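Local coordinates for protein putative N-acetylmuramoyl-L-alanine amidase,autolysin cwp6 (Peptoclostridium difficile, PDB 5J72) that probably cleaves the bond between N-acetylmuramic acid and L-alanine in peptidoglycan as a zinc-dependent autolysin, and carries CWB2 modules that attach it to the cell wall, at residues 467-480 against 606-618. Sequence-based numbering, arbitrary orientation.
Sequences ATSGLNGGAQEKKY and FIDNKSDMDKLNT. With ZN (zinc ion), chain I.
Ile607 packs tightly into the base of the β-hairpin 468-476 of the Amidase_3 fold, just where the hairpin runs into the helix whose first residue, Glu477, binds zinc. With CG1 anti to the backbone N (chi1 -154°), the branched side chain spreads two ways: CG2 lies 3.9 Å from Ala467 CB, while CD1 reaches the start of the helix, 3.5 Å from Glu477 N. Small Ala475 fits against CG1. Ser469 suits the adjoining place because its hydroxyl serves both segments: OG donates to Ile607 O (2.8 Å), tilted 33° from the carbonyl plane, and accepts from Leu471 N in an ST turn. Leu471, long and apolar, lays CD1 against the backbone at the start of helix 610-614, 3.6 Å from Met613 CG, and the Met613 sulfur makes an oblique Met-aromatic contact with the Tyr480 ring. Toward solvent the packing thins: Lys610 brushes Leu471 with its CG but its amine salt-bridges Asp614 OD1, and a water bridges Tyr480 OH and Leu616 O. At the zinc end, Ala467 N and a zinc-bound water both donate to OE2 of extended Glu477, while OE1 meets the zinc, also bound by His460 and His530, at 2.2 Å.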
ATOM      1  N   ALA A 467      16.965  16.209  22.580  1.00 33.30           N
ATOM      2  CA  ALA A 467      16.193  16.740  23.714  1.00 33.77           C
ATOM      3  C   ALA A 467      14.890  15.962  23.922  1.00 35.59           C
ATOM      4  O   ALA A 467      14.335  15.406  22.974  1.00 34.36           O
ATOM      5  CB  ALA A 467      15.849  18.203  23.464  1.00 36.88           C
ATOM      6  N   THR A 468      14.406  15.900  25.179  1.00 37.81           N
ATOM      7  CA  THR A 468      13.132  15.230  25.476  1.00 36.45           C
ATOM      8  C   THR A 468      12.299  16.127  26.392  1.00 36.89           C
ATOM      9  O   THR A 468      12.816  17.108  26.938  1.00 36.51           O
ATOM     10  CB  THR A 468      13.371  13.857  26.130  1.00 40.91           C
ATOM     11  OG1 THR A 468      13.974  14.092  27.411  1.00 39.25           O
ATOM     12  CG2 THR A 468      14.279  12.947  25.274  1.00 38.73           C
ATOM     13  N   SER A 469      11.014  15.818  26.554  1.00 34.75           N
ATOM     14  CA  SER A 469      10.158  16.633  27.398  1.00 34.88           C
ATOM     15  C   SER A 469       8.917  15.802  27.725  1.00 35.92           C
ATOM     16  O   SER A 469       8.676  14.765  27.103  1.00 34.34           O
ATOM     17  CB  SER A 469       9.737  17.902  26.657  1.00 36.92           C
ATOM     18  OG  SER A 469       8.492  17.688  25.998  1.00 36.79           O
ATOM     19  N   GLY A 470       8.137  16.271  28.706  1.00 40.32           N
ATOM     20  CA  GLY A 470       6.929  15.564  29.085  1.00 40.78           C
ATOM     21  C   GLY A 470       5.711  16.108  28.368  1.00 46.67           C
ATOM     22  O   GLY A 470       4.608  15.628  28.623  1.00 48.92           O
ATOM     23  N   LEU A 471       5.878  17.119  27.462  1.00 48.21           N
ATOM     24  CA  LEU A 471       4.704  17.659  26.728  1.00 45.99           C
ATOM     25  C   LEU A 471       4.173  16.675  25.624  1.00 42.40           C
ATOM     26  O   LEU A 471       4.910  15.783  25.135  1.00 38.84           O
ATOM     27  CB  LEU A 471       5.051  19.013  26.086  1.00 44.03           C
ATOM     28  CG  LEU A 471       5.783  20.001  27.000  1.00 47.84           C
ATOM     29  CD1 LEU A 471       6.240  21.236  26.199  1.00 50.60           C
ATOM     30  CD2 LEU A 471       4.849  20.455  28.142  1.00 47.65           C
ATOM     31  N   ASN A 472       2.897  16.845  25.232  1.00 39.37           N
ATOM     32  CA  ASN A 472       2.273  16.029  24.179  1.00 41.03           C
ATOM     33  C   ASN A 472       2.399  14.555  24.458  1.00 43.45           C
ATOM     34  O   ASN A 472       2.633  13.762  23.545  1.00 44.03           O
ATOM     35  CB  ASN A 472       2.888  16.347  22.765  1.00 42.63           C
ATOM     36  CG  ASN A 472       2.655  17.792  22.315  1.00 44.59           C
ATOM     37  OD1 ASN A 472       3.098  18.176  21.194  1.00 42.82           O
ATOM     38  ND2 ASN A 472       2.029  18.690  23.142  1.00 37.84           N
ATOM     39  N   GLY A 473       2.215  14.159  25.754  1.00 44.27           N
ATOM     40  CA  GLY A 473       2.291  12.750  26.125  1.00 43.97           C
ATOM     41  C   GLY A 473       3.699  12.184  26.110  1.00 48.65           C
ATOM     42  O   GLY A 473       3.875  10.972  26.044  1.00 49.38           O
ATOM     43  N   GLY A 474       4.728  13.052  26.210  1.00 48.37           N
ATOM     44  CA  GLY A 474       6.105  12.567  26.153  1.00 46.62           C
ATOM     45  C   GLY A 474       6.605  12.855  24.747  1.00 45.97           C
ATOM     46  O   GLY A 474       5.973  12.490  23.740  1.00 41.43           O
ATOM     47  N   ALA A 475       7.729  13.512  24.669  1.00 40.49           N
ATOM     48  CA  ALA A 475       8.252  13.886  23.384  1.00 35.93           C
ATOM     49  C   ALA A 475       9.730  13.691  23.355  1.00 37.36           C
ATOM     50  O   ALA A 475      10.456  13.997  24.335  1.00 34.04           O
ATOM     51  CB  ALA A 475       7.920  15.381  23.120  1.00 35.83           C
ATOM     52  N   GLN A 476      10.198  13.167  22.210  1.00 33.90           N
ATOM     53  CA  GLN A 476      11.611  12.954  21.975  1.00 32.05           C
ATOM     54  C   GLN A 476      11.963  13.666  20.699  1.00 30.50           C
ATOM     55  O   GLN A 476      11.310  13.427  19.674  1.00 31.82           O
ATOM     56  CB  GLN A 476      11.903  11.462  21.805  1.00 34.51           C
ATOM     57  CG  GLN A 476      11.879  10.711  23.150  1.00 42.41           C
ATOM     58  CD  GLN A 476      12.252   9.279  22.909  1.00 53.95           C
ATOM     59  OE1 GLN A 476      11.447   8.491  22.397  1.00 56.60           O
ATOM     60  NE2 GLN A 476      13.482   8.899  23.228  1.00 59.11           N
ATOM     61  N   GLU A 477      13.001  14.511  20.725  1.00 30.61           N
ATOM     62  CA  GLU A 477      13.418  15.232  19.524  1.00 26.29           C
ATOM     63  C   GLU A 477      13.626  14.272  18.299  1.00 29.39           C
ATOM     64  O   GLU A 477      13.208  14.615  17.173  1.00 28.80           O
ATOM     65  CB  GLU A 477      14.721  15.986  19.823  1.00 26.15           C
ATOM     66  CG  GLU A 477      15.247  16.795  18.624  1.00 28.42           C
ATOM     67  CD  GLU A 477      16.541  17.551  18.950  1.00 34.88           C
ATOM     68  OE1 GLU A 477      17.056  18.242  18.065  1.00 29.71           O
ATOM     69  OE2 GLU A 477      17.052  17.436  20.084  1.00 31.20           O
ATOM     70  N   LYS A 478      14.286  13.110  18.494  1.00 25.66           N
ATOM     71  CA  LYS A 478      14.566  12.201  17.366  1.00 24.75           C
ATOM     72  C   LYS A 478      13.292  11.727  16.643  1.00 25.88           C
ATOM     73  O   LYS A 478      13.330  11.438  15.433  1.00 24.54           O
ATOM     74  CB  LYS A 478      15.405  10.981  17.832  1.00 29.36           C
ATOM     75  CG  LYS A 478      14.609   9.933  18.652  1.00 30.16           C
ATOM     76  CD  LYS A 478      15.436   8.599  18.715  1.00 28.83           C
ATOM     77  CE  LYS A 478      14.961   7.644  19.794  1.00 28.63           C
ATOM     78  NZ  LYS A 478      15.568   6.277  19.553  1.00 29.82           N
ATOM     79  N   LYS A 479      12.169  11.663  17.325  1.00 25.34           N
ATOM     80  CA  LYS A 479      10.987  11.219  16.585  1.00 23.68           C
ATOM     81  C   LYS A 479      10.258  12.425  15.914  1.00 25.38           C
ATOM     82  O   LYS A 479       9.649  12.276  14.852  1.00 26.57           O
ATOM     83  CB  LYS A 479       9.987  10.602  17.516  1.00 31.96           C
ATOM     84  CG  LYS A 479      10.584   9.409  18.249  1.00 42.20           C
ATOM     85  CD  LYS A 479       9.649   8.940  19.305  1.00 49.34           C
ATOM     86  CE  LYS A 479      10.155   7.639  19.887  1.00 57.84           C
ATOM     87  NZ  LYS A 479       9.259   7.188  20.970  1.00 60.40           N
ATOM     88  N   TYR A 480      10.306  13.593  16.566  1.00 25.00           N
ATOM     89  CA  TYR A 480       9.633  14.733  15.970  1.00 26.69           C
ATOM     90  C   TYR A 480      10.469  15.164  14.787  1.00 26.03           C
ATOM     91  O   TYR A 480       9.889  15.643  13.792  1.00 23.00           O
ATOM     92  CB  TYR A 480       9.564  15.883  16.982  1.00 27.76           C
ATOM     93  CG  TYR A 480       8.280  15.850  17.759  1.00 32.55           C
ATOM     94  CD1 TYR A 480       7.247  16.740  17.468  1.00 33.44           C
ATOM     95  CD2 TYR A 480       8.097  14.947  18.803  1.00 38.79           C
ATOM     96  CE1 TYR A 480       6.072  16.736  18.194  1.00 34.01           C
ATOM     97  CE2 TYR A 480       6.915  14.936  19.541  1.00 43.35           C
ATOM     98  CZ  TYR A 480       5.906  15.836  19.235  1.00 42.54           C
ATOM     99  OH  TYR A 480       4.734  15.871  19.957  1.00 33.79           O
ATOM    100  N   PHE A 606      10.672  24.840  20.464  1.00 32.74           N
ATOM    101  CA  PHE A 606      11.238  24.339  21.720  1.00 33.89           C
ATOM    102  C   PHE A 606      10.367  23.212  22.093  1.00 33.60           C
ATOM    103  O   PHE A 606       9.186  23.417  22.351  1.00 34.03           O
ATOM    104  CB  PHE A 606      11.244  25.424  22.834  1.00 34.49           C
ATOM    105  CG  PHE A 606      12.468  26.304  22.726  1.00 35.68           C
ATOM    106  CD1 PHE A 606      12.630  27.166  21.651  1.00 35.47           C
ATOM    107  CD2 PHE A 606      13.494  26.207  23.652  1.00 35.20           C
ATOM    108  CE1 PHE A 606      13.790  27.909  21.504  1.00 38.24           C
ATOM    109  CE2 PHE A 606      14.657  26.955  23.496  1.00 33.95           C
ATOM    110  CZ  PHE A 606      14.795  27.800  22.421  1.00 38.09           C
ATOM    111  N   ILE A 607      10.941  21.988  22.125  1.00 34.26           N
ATOM    112  CA  ILE A 607      10.164  20.773  22.429  1.00 34.70           C
ATOM    113  C   ILE A 607       9.723  20.710  23.922  1.00 34.34           C
ATOM    114  O   ILE A 607       8.858  19.893  24.257  1.00 33.84           O
ATOM    115  CB  ILE A 607      11.011  19.507  22.033  1.00 34.99           C
ATOM    116  CG1 ILE A 607      10.055  18.334  21.727  1.00 35.07           C
ATOM    117  CG2 ILE A 607      12.022  19.107  23.165  1.00 33.36           C
ATOM    118  CD1 ILE A 607      10.793  17.212  21.003  1.00 37.54           C
ATOM    119  N   ASP A 608      10.294  21.590  24.778  1.00 34.90           N
ATOM    120  CA  ASP A 608       9.964  21.688  26.218  1.00 34.70           C
ATOM    121  C   ASP A 608       9.168  22.979  26.465  1.00 38.73           C
ATOM    122  O   ASP A 608       9.040  23.397  27.612  1.00 40.25           O
ATOM    123  CB  ASP A 608      11.250  21.697  27.100  1.00 38.50           C
ATOM    124  CG  ASP A 608      12.252  22.789  26.692  1.00 45.81           C
ATOM    125  OD1 ASP A 608      13.248  22.996  27.427  1.00 46.80           O
ATOM    126  OD2 ASP A 608      12.037  23.442  25.625  1.00 46.38           O
ATOM    127  N   ASN A 609       8.642  23.636  25.412  1.00 40.39           N
ATOM    128  CA  ASN A 609       7.806  24.834  25.652  1.00 42.49           C
ATOM    129  C   ASN A 609       6.342  24.490  25.303  1.00 42.15           C
ATOM    130  O   ASN A 609       6.042  24.154  24.160  1.00 40.80           O
ATOM    131  CB  ASN A 609       8.269  26.042  24.843  1.00 41.40           C
ATOM    132  CG  ASN A 609       7.347  27.219  25.080  1.00 48.92           C
ATOM    133  OD1 ASN A 609       6.352  27.394  24.349  1.00 48.91           O
ATOM    134  ND2 ASN A 609       7.589  28.047  26.106  1.00 49.08           N
ATOM    135  N   LYS A 610       5.429  24.567  26.283  1.00 40.87           N
ATOM    136  CA  LYS A 610       4.024  24.209  26.055  1.00 40.26           C
ATOM    137  C   LYS A 610       3.330  25.016  24.960  1.00 41.48           C
ATOM    138  O   LYS A 610       2.558  24.449  24.183  1.00 41.39           O
ATOM    139  CB  LYS A 610       3.227  24.383  27.347  1.00 47.18           C
ATOM    140  CG  LYS A 610       2.193  23.272  27.485  1.00 56.78           C
ATOM    141  CD  LYS A 610       0.904  23.743  28.136  1.00 60.72           C
ATOM    142  CE  LYS A 610      -0.101  22.637  28.030  1.00 60.72           C
ATOM    143  NZ  LYS A 610      -0.961  22.842  26.844  1.00 67.20           N
ATOM    144  N   SER A 611       3.564  26.317  24.899  1.00 42.63           N
ATOM    145  CA  SER A 611       2.909  27.111  23.856  1.00 48.76           C
ATOM    146  C   SER A 611       3.331  26.614  22.405  1.00 47.65           C
ATOM    147  O   SER A 611       2.473  26.456  21.539  1.00 45.29           O
ATOM    148  CB  SER A 611       3.252  28.581  24.048  1.00 51.49           C
ATOM    149  OG  SER A 611       2.705  29.363  22.996  1.00 55.40           O
ATOM    150  N   ASP A 612       4.646  26.356  22.187  1.00 47.53           N
ATOM    151  CA  ASP A 612       5.187  25.854  20.911  1.00 43.50           C
ATOM    152  C   ASP A 612       4.625  24.478  20.616  1.00 41.32           C
ATOM    153  O   ASP A 612       4.090  24.252  19.538  1.00 40.29           O
ATOM    154  CB  ASP A 612       6.730  25.760  20.979  1.00 42.01           C
ATOM    155  CG  ASP A 612       7.461  27.074  20.850  1.00 43.38           C
ATOM    156  OD1 ASP A 612       8.713  27.063  20.854  1.00 42.65           O
ATOM    157  OD2 ASP A 612       6.787  28.121  20.734  1.00 44.19           O
ATOM    158  N   MET A 613       4.732  23.537  21.594  1.00 39.04           N
ATOM    159  CA  MET A 613       4.271  22.149  21.414  1.00 37.88           C
ATOM    160  C   MET A 613       2.768  22.021  21.233  1.00 37.86           C
ATOM    161  O   MET A 613       2.303  21.069  20.599  1.00 35.32           O
ATOM    162  CB  MET A 613       4.732  21.293  22.604  1.00 37.91           C
ATOM    163  CG  MET A 613       6.220  21.144  22.604  1.00 41.59           C
ATOM    164  SD  MET A 613       6.681  20.089  21.167  1.00 46.54           S
ATOM    165  CE  MET A 613       7.410  21.232  20.198  1.00 47.90           C
ATOM    166  N   ASP A 614       1.986  22.980  21.792  1.00 39.09           N
ATOM    167  CA  ASP A 614       0.529  22.950  21.589  1.00 41.79           C
ATOM    168  C   ASP A 614       0.212  23.132  20.043  1.00 41.52           C
ATOM    169  O   ASP A 614      -0.823  22.674  19.549  1.00 38.56           O
ATOM    170  CB  ASP A 614      -0.139  24.103  22.400  1.00 44.67           C
ATOM    171  CG  ASP A 614      -0.345  23.764  23.873  1.00 54.30           C
ATOM    172  OD1 ASP A 614      -0.143  22.576  24.251  1.00 56.03           O
ATOM    173  OD2 ASP A 614      -0.704  24.679  24.650  1.00 53.91           O
ATOM    174  N   LYS A 615       1.107  23.805  19.306  1.00 38.44           N
ATOM    175  CA  LYS A 615       0.894  23.985  17.873  1.00 42.19           C
ATOM    176  C   LYS A 615       1.435  22.758  17.077  1.00 40.17           C
ATOM    177  O   LYS A 615       1.318  22.722  15.843  1.00 35.15           O
ATOM    178  CB  LYS A 615       1.584  25.265  17.381  1.00 43.97           C
ATOM    179  CG  LYS A 615       0.960  26.542  17.953  1.00 47.66           C
ATOM    180  CD  LYS A 615       1.931  27.689  17.868  1.00 51.50           C
ATOM    181  CE  LYS A 615       1.394  28.905  18.578  1.00 55.35           C
ATOM    182  NZ  LYS A 615       1.677  28.829  20.043  1.00 55.00           N
ATOM    183  N   LEU A 616       2.020  21.775  17.779  1.00 36.80           N
ATOM    184  CA  LEU A 616       2.561  20.558  17.133  1.00 36.18           C
ATOM    185  C   LEU A 616       2.055  19.270  17.832  1.00 38.89           C
ATOM    186  O   LEU A 616       2.738  18.240  17.823  1.00 33.93           O
ATOM    187  CB  LEU A 616       4.093  20.583  17.209  1.00 35.46           C
ATOM    188  CG  LEU A 616       4.727  21.754  16.525  1.00 35.73           C
ATOM    189  CD1 LEU A 616       6.156  21.956  17.050  1.00 34.10           C
ATOM    190  CD2 LEU A 616       4.699  21.495  15.044  1.00 39.27           C
ATOM    191  N   ASN A 617       0.852  19.314  18.391  1.00 39.62           N
ATOM    192  CA  ASN A 617       0.375  18.153  19.144  1.00 42.35           C
ATOM    193  C   ASN A 617      -0.462  17.128  18.361  1.00 42.65           C
ATOM    194  O   ASN A 617      -1.145  16.343  18.974  1.00 41.89           O
ATOM    195  CB  ASN A 617      -0.396  18.641  20.371  1.00 43.48           C
ATOM    196  CG  ASN A 617      -1.601  19.495  20.057  1.00 47.76           C
ATOM    197  OD1 ASN A 617      -2.025  19.606  18.895  1.00 48.49           O
ATOM    198  ND2 ASN A 617      -2.231  20.132  21.047  1.00 49.70           N
ATOM    199  N   THR A 618      -0.411  17.121  17.016  1.00 41.95           N
ATOM    200  CA  THR A 618      -1.090  16.097  16.210  1.00 36.45           C
ATOM    201  C   THR A 618      -0.146  15.799  15.025  1.00 35.19           C
ATOM    202  O   THR A 618       0.696  16.643  14.706  1.00 30.74           O
ATOM    203  CB  THR A 618      -2.445  16.587  15.664  1.00 37.11           C
ATOM    204  OG1 THR A 618      -2.185  17.686  14.772  1.00 37.35           O
ATOM    205  CG2 THR A 618      -3.393  17.059  16.769  1.00 39.75           C
TER
HETATM  206 ZN    ZN I 707      19.218  18.696  18.198  0.69 36.08          ZN
HETATM  207  O   HOH W   1      19.425  18.672  20.536  1.00 46.50           O
HETATM  208  O   HOH W   2       2.485  15.452  17.855  1.00 42.14           O
HETATM  209  O   HOH W   3      21.295  19.267  18.290  1.00 46.68           O
HETATM  210  O   HOH W   4      18.715  20.711  18.786  1.00 49.90           O